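Local coordinates for glycoside hydrolase, GH17 family (Formosa sp. Hel1_33_131, PDB 6FCG), which probably hydrolyses internal beta-1,3-glucosidic bonds of laminarin, as an endo-acting laminarinase of glycoside hydrolase family 17, at residues Ala273-Lys278 and Tyr333-Glu338; Ile253-Phe258 and Thr306-Phe311. One frame throughout, in Å; residues are numbered along the deposited sequence.

Interaction 1 (Ala273-Lys278 and Tyr333-Glu338); sequences AMNRAK and YNHIRE
This is a helix-helix contact on the outside of a TIM barrel, carried mainly by His-335 against Lys-278, Asn-275 and the backbone of Met-274. Helix 266-294 and helix 326-342 meet here. The axes of segments 273-278 and 333-338 approach to 9.8 Å, with 44° between their N-to-C directions. The side chain of His-335 reaches across from the second helix. His-335 CB lies 3.8 Å from Lys-278 CG. The CG of Lys-278 is anti to its backbone N (chi1 168°), and a bend at chi2 carries the chain on over one face of the imidazole. There Lys-278 CD lies 4.2 Å from His-335 CG. The far end of the ring reaches the first helix, with His-335 NE2 4.1 Å from Asn-275 CA. The amide of Asn-275 stands nearly perpendicular to the ring. An alanine at His-335 is likely to leave Lys-278 CD without the ring beneath it and open a gap beside Asn-275. Met-274 adds to the helix contact by packing on Lys-328, Ile-331 and Phe-332. Asn-275 also packs on Asp-131 of a second subunit. Elsewhere on helix 326-342, Arg-337 bonds to Tyr-333 OH and to Ala-51 O, which ties this helix to strand 50-53.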
ATOM      1  N   ALA A 273      12.075  23.688 -12.448  1.00 33.29           N
ATOM      2  CA  ALA A 273      10.867  23.308 -11.733  1.00 33.31           C
ATOM      3  C   ALA A 273      10.374  24.460 -10.848  1.00 31.43           C
ATOM      4  O   ALA A 273       9.175  24.758 -10.837  1.00 29.68           O
ATOM      5  CB  ALA A 273      11.113  22.071 -10.893  1.00 33.82           C
ATOM      6  N   MET A 274      11.312  25.089 -10.134  1.00 27.98           N
ATOM      7  CA  MET A 274      11.000  26.225  -9.304  1.00 29.21           C
ATOM      8  C   MET A 274      10.545  27.444 -10.109  1.00 30.56           C
ATOM      9  O   MET A 274       9.679  28.194  -9.643  1.00 32.02           O
ATOM     10  CB  MET A 274      12.167  26.591  -8.386  1.00 29.34           C
ATOM     11  CG  MET A 274      12.411  25.597  -7.256  1.00 31.05           C
ATOM     12  SD  MET A 274      10.926  25.092  -6.364  1.00 32.34           S
ATOM     13  CE  MET A 274      10.519  26.639  -5.563  1.00 30.98           C
ATOM     14  N   ASN A 275      11.088  27.640 -11.302  1.00 30.75           N
ATOM     15  CA  ASN A 275      10.560  28.671 -12.175  1.00 32.01           C
ATOM     16  C   ASN A 275       9.096  28.447 -12.544  1.00 31.20           C
ATOM     17  O   ASN A 275       8.316  29.390 -12.610  1.00 32.55           O
ATOM     18  CB  ASN A 275      11.397  28.833 -13.436  1.00 34.71           C
ATOM     19  CG  ASN A 275      10.987  30.070 -14.215  1.00 37.97           C
ATOM     20  OD1 ASN A 275      11.429  31.180 -13.906  1.00 43.39           O
ATOM     21  ND2 ASN A 275      10.132  29.896 -15.220  1.00 38.18           N
ATOM     22  N   ARG A 276       8.708  27.201 -12.776  1.00 31.15           N
ATOM     23  CA  ARG A 276       7.301  26.908 -13.033  1.00 32.31           C
ATOM     24  C   ARG A 276       6.404  27.296 -11.836  1.00 30.77           C
ATOM     25  O   ARG A 276       5.260  27.720 -12.038  1.00 32.83           O
ATOM     26  CB  ARG A 276       7.089  25.433 -13.433  1.00 35.87           C
ATOM     27  CG  ARG A 276       7.239  25.140 -14.926  1.00 36.38           C
ATOM     28  CD  ARG A 276       6.820  23.700 -15.251  1.00 37.80           C
ATOM     29  NE  ARG A 276       7.768  22.726 -14.695  1.00 38.19           N
ATOM     30  CZ  ARG A 276       8.849  22.243 -15.317  1.00 38.82           C
ATOM     31  NH1 ARG A 276       9.154  22.601 -16.558  1.00 39.61           N
ATOM     32  NH2 ARG A 276       9.653  21.384 -14.691  1.00 39.96           N
ATOM     33  N   ALA A 277       6.912  27.109 -10.622  1.00 26.87           N
ATOM     34  CA  ALA A 277       6.202  27.461  -9.410  1.00 25.85           C
ATOM     35  C   ALA A 277       5.985  28.959  -9.312  1.00 26.54           C
ATOM     36  O   ALA A 277       4.908  29.424  -8.903  1.00 26.00           O
ATOM     37  CB  ALA A 277       6.968  26.957  -8.190  1.00 25.94           C
ATOM     38  N   LYS A 278       7.019  29.721  -9.640  1.00 26.25           N
ATOM     39  CA  LYS A 278       6.909  31.176  -9.688  1.00 27.83           C
ATOM     40  C   LYS A 278       5.866  31.596 -10.718  1.00 28.48           C
ATOM     41  O   LYS A 278       4.976  32.372 -10.438  1.00 27.30           O
ATOM     42  CB  LYS A 278       8.254  31.797 -10.025  1.00 30.85           C
ATOM     43  CG  LYS A 278       8.227  33.272 -10.384  1.00 32.80           C
ATOM     44  CD  LYS A 278       9.048  33.492 -11.638  1.00 37.79           C
ATOM     45  CE  LYS A 278       9.315  34.974 -11.815  1.00 45.14           C
ATOM     46  NZ  LYS A 278       9.972  35.307 -13.107  1.00 48.71           N
ATOM     47  N   TYR A 333      11.568  32.418  -2.682  1.00 22.50           N
ATOM     48  CA  TYR A 333      11.617  33.747  -2.082  1.00 23.70           C
ATOM     49  C   TYR A 333      12.205  34.782  -3.053  1.00 24.73           C
ATOM     50  O   TYR A 333      11.616  35.846  -3.258  1.00 24.46           O
ATOM     51  CB  TYR A 333      12.454  33.741  -0.795  1.00 23.79           C
ATOM     52  CG  TYR A 333      12.562  35.090  -0.140  1.00 23.92           C
ATOM     53  CD1 TYR A 333      11.497  35.628   0.569  1.00 23.37           C
ATOM     54  CD2 TYR A 333      13.745  35.816  -0.207  1.00 25.14           C
ATOM     55  CE1 TYR A 333      11.601  36.864   1.193  1.00 24.43           C
ATOM     56  CE2 TYR A 333      13.870  37.054   0.411  1.00 26.05           C
ATOM     57  CZ  TYR A 333      12.799  37.582   1.105  1.00 25.78           C
ATOM     58  OH  TYR A 333      12.978  38.816   1.682  1.00 24.56           O
ATOM     59  N   ASN A 334      13.350  34.451  -3.653  1.00 24.39           N
ATOM     60  CA  ASN A 334      14.033  35.343  -4.598  1.00 24.59           C
ATOM     61  C   ASN A 334      13.277  35.559  -5.895  1.00 24.99           C
ATOM     62  O   ASN A 334      13.238  36.691  -6.394  1.00 26.31           O
ATOM     63  CB  ASN A 334      15.452  34.853  -4.903  1.00 24.96           C
ATOM     64  CG  ASN A 334      16.352  34.911  -3.687  1.00 24.83           C
ATOM     65  OD1 ASN A 334      16.249  35.806  -2.843  1.00 28.21           O
ATOM     66  ND2 ASN A 334      17.241  33.968  -3.591  1.00 25.25           N
ATOM     67  N   HIS A 335      12.647  34.509  -6.419  1.00 25.81           N
ATOM     68  CA  HIS A 335      11.796  34.664  -7.606  1.00 27.42           C
ATOM     69  C   HIS A 335      10.622  35.593  -7.327  1.00 25.79           C
ATOM     70  O   HIS A 335      10.254  36.403  -8.182  1.00 26.03           O
ATOM     71  CB  HIS A 335      11.244  33.328  -8.121  1.00 29.71           C
ATOM     72  CG  HIS A 335      12.174  32.543  -8.999  1.00 34.87           C
ATOM     73  ND1 HIS A 335      13.162  33.106  -9.786  1.00 37.39           N
ATOM     74  CD2 HIS A 335      12.215  31.215  -9.255  1.00 37.79           C
ATOM     75  CE1 HIS A 335      13.793  32.153 -10.455  1.00 37.41           C
ATOM     76  NE2 HIS A 335      13.236  30.998 -10.152  1.00 37.44           N
ATOM     77  N   ILE A 336      10.017  35.458  -6.138  1.00 25.79           N
ATOM     78  CA  ILE A 336       8.824  36.250  -5.769  1.00 23.89           C
ATOM     79  C   ILE A 336       9.245  37.710  -5.587  1.00 23.97           C
ATOM     80  O   ILE A 336       8.524  38.603  -5.996  1.00 22.74           O
ATOM     81  CB  ILE A 336       8.104  35.668  -4.518  1.00 22.81           C
ATOM     82  CG1 ILE A 336       7.453  34.323  -4.844  1.00 22.75           C
ATOM     83  CG2 ILE A 336       7.047  36.618  -3.971  1.00 22.24           C
ATOM     84  CD1 ILE A 336       6.336  34.346  -5.881  1.00 22.57           C
ATOM     85  N   ARG A 337      10.419  37.933  -4.982  1.00 24.05           N
ATOM     86  CA  ARG A 337      10.964  39.269  -4.828  1.00 24.61           C
ATOM     87  C   ARG A 337      11.226  39.919  -6.184  1.00 27.52           C
ATOM     88  O   ARG A 337      10.792  41.063  -6.410  1.00 27.16           O
ATOM     89  CB  ARG A 337      12.222  39.261  -3.952  1.00 22.26           C
ATOM     90  CG  ARG A 337      11.963  39.038  -2.461  1.00 21.54           C
ATOM     91  CD  ARG A 337      11.118  40.125  -1.804  1.00 20.36           C
ATOM     92  NE  ARG A 337      11.118  39.923  -0.354  1.00 19.95           N
ATOM     93  CZ  ARG A 337      10.193  40.361   0.506  1.00 19.12           C
ATOM     94  NH1 ARG A 337      10.377  40.108   1.790  1.00 19.45           N
ATOM     95  NH2 ARG A 337       9.135  41.077   0.146  1.00 18.79           N
ATOM     96  N   GLU A 338      11.906  39.208  -7.086  1.00 30.53           N
ATOM     97  CA  GLU A 338      12.164  39.744  -8.455  1.00 33.15           C
ATOM     98  C   GLU A 338      10.876  40.073  -9.212  1.00 30.23           C
ATOM     99  O   GLU A 338      10.719  41.174  -9.719  1.00 29.14           O
ATOM    100  CB  GLU A 338      13.012  38.789  -9.295  1.00 37.79           C
ATOM    101  CG  GLU A 338      14.511  38.933  -9.063  1.00 44.76           C
ATOM    102  CD  GLU A 338      15.292  37.702  -9.502  1.00 54.87           C
ATOM    103  OE1 GLU A 338      15.057  37.224 -10.644  1.00 60.40           O
ATOM    104  OE2 GLU A 338      16.127  37.200  -8.699  1.00 59.17           O
TER

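Interaction 2 (Ile253-Phe258 and Thr306-Phe311); sequences IFWGVF and TGWASF
Trp-255 and Trp-308 meet through their six-membered rings in a buried aromatic pair beside the TIM barrel. Trp-308 belongs to the loop after strand 301-305, the seventh strand of the barrel sheet. Along 253-258, Phe-254 is the first to matter. Its ring stacks with Tyr-280 and has Trp-255 CB over one face. Trp-255 follows and carries the contact. With chi1 at 179° the indole of Trp-255 turns away from its own N and reaches the second loop. Trp-308 extends its own indole from the opposite direction. The two six-membered rings have centroids 5.7 Å apart and planes at 55°, so the pair is oblique. Trp-255 CZ3 comes to the rim of the Trp-308 ring, close to level with it. Each indole is also anchored by its N-H: Trp-255 NE1 bonds to Ser-321 O, and Trp-308 NE1 to Ala-323 O. Gly-256 comes next, with backbone angles at which a side chain would run into the preceding carbonyl oxygen. Val-257 and Phe-258 then form a short strand parallel to 422-423. Val-257 makes backbone bonds with Pro-421 and Lys-423. The indoles themselves touch at two pairs of carbons, Trp-255 CZ3 with Trp-308 CH2 and Trp-255 CH2 with Trp-308 CZ2, both at 3.9 Å.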
ATOM      1  N   ILE A 253      -0.108  19.690 -11.593  1.00 29.22           N
ATOM      2  CA  ILE A 253       0.163  19.571 -13.040  1.00 33.08           C
ATOM      3  C   ILE A 253       1.397  20.382 -13.488  1.00 32.06           C
ATOM      4  O   ILE A 253       2.070  20.004 -14.439  1.00 33.12           O
ATOM      5  CB  ILE A 253      -1.084  19.859 -13.912  1.00 39.18           C
ATOM      6  CG1 ILE A 253      -2.204  18.778 -13.798  1.00 44.85           C
ATOM      7  CG2 ILE A 253      -0.729  19.942 -15.395  1.00 41.46           C
ATOM      8  CD1 ILE A 253      -2.561  18.192 -12.428  1.00 46.34           C
ATOM      9  N   PHE A 254       1.735  21.432 -12.746  1.00 31.78           N
ATOM     10  CA  PHE A 254       2.904  22.309 -13.003  1.00 28.67           C
ATOM     11  C   PHE A 254       4.213  21.828 -12.365  1.00 26.55           C
ATOM     12  O   PHE A 254       5.283  22.361 -12.642  1.00 25.94           O
ATOM     13  CB  PHE A 254       2.591  23.736 -12.470  1.00 28.85           C
ATOM     14  CG  PHE A 254       2.706  23.858 -10.973  1.00 29.11           C
ATOM     15  CD1 PHE A 254       3.928  24.183 -10.384  1.00 29.16           C
ATOM     16  CD2 PHE A 254       1.621  23.594 -10.145  1.00 29.06           C
ATOM     17  CE1 PHE A 254       4.054  24.266  -9.009  1.00 29.13           C
ATOM     18  CE2 PHE A 254       1.748  23.670  -8.762  1.00 28.84           C
ATOM     19  CZ  PHE A 254       2.964  24.010  -8.198  1.00 28.52           C
ATOM     20  N   TRP A 255       4.120  20.851 -11.469  1.00 25.15           N
ATOM     21  CA  TRP A 255       5.232  20.499 -10.577  1.00 22.92           C
ATOM     22  C   TRP A 255       5.860  19.168 -10.974  1.00 22.14           C
ATOM     23  O   TRP A 255       5.191  18.133 -10.977  1.00 21.13           O
ATOM     24  CB  TRP A 255       4.709  20.407  -9.143  1.00 22.73           C
ATOM     25  CG  TRP A 255       5.728  20.023  -8.131  1.00 21.48           C
ATOM     26  CD1 TRP A 255       5.756  18.872  -7.420  1.00 21.47           C
ATOM     27  CD2 TRP A 255       6.850  20.776  -7.731  1.00 20.63           C
ATOM     28  NE1 TRP A 255       6.830  18.859  -6.613  1.00 21.84           N
ATOM     29  CE2 TRP A 255       7.526  20.023  -6.784  1.00 21.98           C
ATOM     30  CE3 TRP A 255       7.364  22.013  -8.095  1.00 21.64           C
ATOM     31  CZ2 TRP A 255       8.700  20.469  -6.168  1.00 22.94           C
ATOM     32  CZ3 TRP A 255       8.521  22.456  -7.491  1.00 21.70           C
ATOM     33  CH2 TRP A 255       9.179  21.686  -6.547  1.00 22.29           C
ATOM     34  N   GLY A 256       7.137  19.212 -11.312  1.00 23.48           N
ATOM     35  CA  GLY A 256       7.896  18.022 -11.584  1.00 25.82           C
ATOM     36  C   GLY A 256       9.130  18.265 -12.420  1.00 29.22           C
ATOM     37  O   GLY A 256       9.524  19.404 -12.673  1.00 27.68           O
ATOM     38  N   VAL A 257       9.771  17.158 -12.781  1.00 34.71           N
ATOM     39  CA  VAL A 257      10.817  17.128 -13.804  1.00 37.53           C
ATOM     40  C   VAL A 257      10.164  16.407 -14.971  1.00 36.33           C
ATOM     41  O   VAL A 257       9.734  15.251 -14.825  1.00 37.28           O
ATOM     42  CB  VAL A 257      12.060  16.376 -13.298  1.00 38.47           C
ATOM     43  CG1 VAL A 257      13.146  16.361 -14.353  1.00 39.52           C
ATOM     44  CG2 VAL A 257      12.587  17.039 -12.041  1.00 38.98           C
ATOM     45  N   PHE A 258      10.059  17.101 -16.108  1.00 37.00           N
ATOM     46  CA  PHE A 258       9.254  16.640 -17.265  1.00 37.76           C
ATOM     47  C   PHE A 258      10.142  16.321 -18.462  1.00 36.91           C
ATOM     48  O   PHE A 258      11.073  17.075 -18.789  1.00 38.50           O
ATOM     49  CB  PHE A 258       8.219  17.702 -17.679  1.00 37.61           C
ATOM     50  CG  PHE A 258       7.142  17.987 -16.634  1.00 35.91           C
ATOM     51  CD1 PHE A 258       5.942  17.275 -16.635  1.00 36.43           C
ATOM     52  CD2 PHE A 258       7.321  18.983 -15.686  1.00 32.88           C
ATOM     53  CE1 PHE A 258       4.952  17.543 -15.696  1.00 36.89           C
ATOM     54  CE2 PHE A 258       6.349  19.247 -14.751  1.00 32.84           C
ATOM     55  CZ  PHE A 258       5.154  18.531 -14.757  1.00 35.04           C
ATOM     56  N   THR A 306       2.241  34.762   0.338  1.00 19.26           N
ATOM     57  CA  THR A 306       2.736  33.565  -0.334  1.00 18.70           C
ATOM     58  C   THR A 306       3.991  33.098   0.403  1.00 18.35           C
ATOM     59  O   THR A 306       4.645  33.893   1.068  1.00 18.87           O
ATOM     60  CB  THR A 306       3.030  33.797  -1.822  1.00 18.37           C
ATOM     61  OG1 THR A 306       3.284  32.537  -2.450  1.00 18.05           O
ATOM     62  CG2 THR A 306       4.249  34.706  -2.021  1.00 18.94           C
ATOM     63  N   GLY A 307       4.323  31.826   0.274  1.00 18.28           N
ATOM     64  CA  GLY A 307       5.439  31.252   0.999  1.00 18.64           C
ATOM     65  C   GLY A 307       5.727  29.812   0.625  1.00 19.56           C
ATOM     66  O   GLY A 307       4.933  29.160  -0.026  1.00 20.77           O
ATOM     67  N   TRP A 308       6.891  29.329   1.039  1.00 20.23           N
ATOM     68  CA  TRP A 308       7.359  27.988   0.708  1.00 19.70           C
ATOM     69  C   TRP A 308       8.144  27.415   1.900  1.00 19.33           C
ATOM     70  O   TRP A 308       9.237  27.862   2.190  1.00 19.79           O
ATOM     71  CB  TRP A 308       8.247  28.085  -0.532  1.00 19.19           C
ATOM     72  CG  TRP A 308       8.508  26.825  -1.214  1.00 18.63           C
ATOM     73  CD1 TRP A 308       9.339  25.816  -0.792  1.00 19.03           C
ATOM     74  CD2 TRP A 308       7.974  26.407  -2.459  1.00 18.14           C
ATOM     75  NE1 TRP A 308       9.346  24.797  -1.703  1.00 18.81           N
ATOM     76  CE2 TRP A 308       8.503  25.125  -2.731  1.00 18.55           C
ATOM     77  CE3 TRP A 308       7.093  26.976  -3.369  1.00 18.41           C
ATOM     78  CZ2 TRP A 308       8.191  24.415  -3.879  1.00 18.45           C
ATOM     79  CZ3 TRP A 308       6.772  26.273  -4.507  1.00 18.77           C
ATOM     80  CH2 TRP A 308       7.324  25.002  -4.757  1.00 19.42           C
ATOM     81  N   ALA A 309       7.570  26.431   2.585  1.00 19.14           N
ATOM     82  CA  ALA A 309       8.139  25.937   3.820  1.00 18.83           C
ATOM     83  C   ALA A 309       9.423  25.163   3.623  1.00 19.63           C
ATOM     84  O   ALA A 309       9.649  24.550   2.561  1.00 23.41           O
ATOM     85  CB  ALA A 309       7.118  25.106   4.547  1.00 19.59           C
ATOM     86  N   SER A 310      10.285  25.201   4.628  1.00 19.63           N
ATOM     87  CA  SER A 310      11.585  24.537   4.580  1.00 19.46           C
ATOM     88  C   SER A 310      11.541  23.097   5.074  1.00 20.31           C
ATOM     89  O   SER A 310      12.545  22.389   4.969  1.00 20.63           O
ATOM     90  CB  SER A 310      12.611  25.302   5.403  1.00 19.92           C
ATOM     91  OG  SER A 310      12.281  25.307   6.783  1.00 20.11           O
ATOM     92  N   PHE A 311      10.404  22.651   5.601  1.00 20.32           N
ATOM     93  CA  PHE A 311      10.281  21.275   6.046  1.00 21.25           C
ATOM     94  C   PHE A 311       8.829  20.822   6.058  1.00 23.24           C
ATOM     95  O   PHE A 311       7.953  21.616   6.347  1.00 23.93           O
ATOM     96  CB  PHE A 311      10.895  21.110   7.452  1.00 19.85           C
ATOM     97  CG  PHE A 311      10.982  19.698   7.900  1.00 18.59           C
ATOM     98  CD1 PHE A 311      12.066  18.915   7.546  1.00 18.70           C
ATOM     99  CD2 PHE A 311       9.958  19.120   8.629  1.00 19.29           C
ATOM    100  CE1 PHE A 311      12.141  17.573   7.928  1.00 18.85           C
ATOM    101  CE2 PHE A 311      10.025  17.775   9.023  1.00 19.40           C
ATOM    102  CZ  PHE A 311      11.123  17.004   8.670  1.00 18.23           C
TER

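In the fold
Interactions 1 and 2 are neighbours, with centres about 10 Å apart, and helix 266-294 joins them. Met-274 on this helix packs on helix 326-342 and on both tryptophans of interaction 2. The guanidinium of Arg-276 reaches the 253-258 segment. Arg-276 NH2 lies 2.8 Å from Gly-256 O, a probable hydrogen bond, and Arg-276 NE makes a weak bond to Phe-254 O. Glu-261 forms a salt bridge with Arg-276 and also accepts a bond from Phe-258 N. Thr-306, of segment 306-311, packs on Ile-336 of helix 326-342. In GH17 enzymes the catalytic nucleophile lies at the end of the seventh barrel strand, so the 306-311 loop probably begins close to the active site.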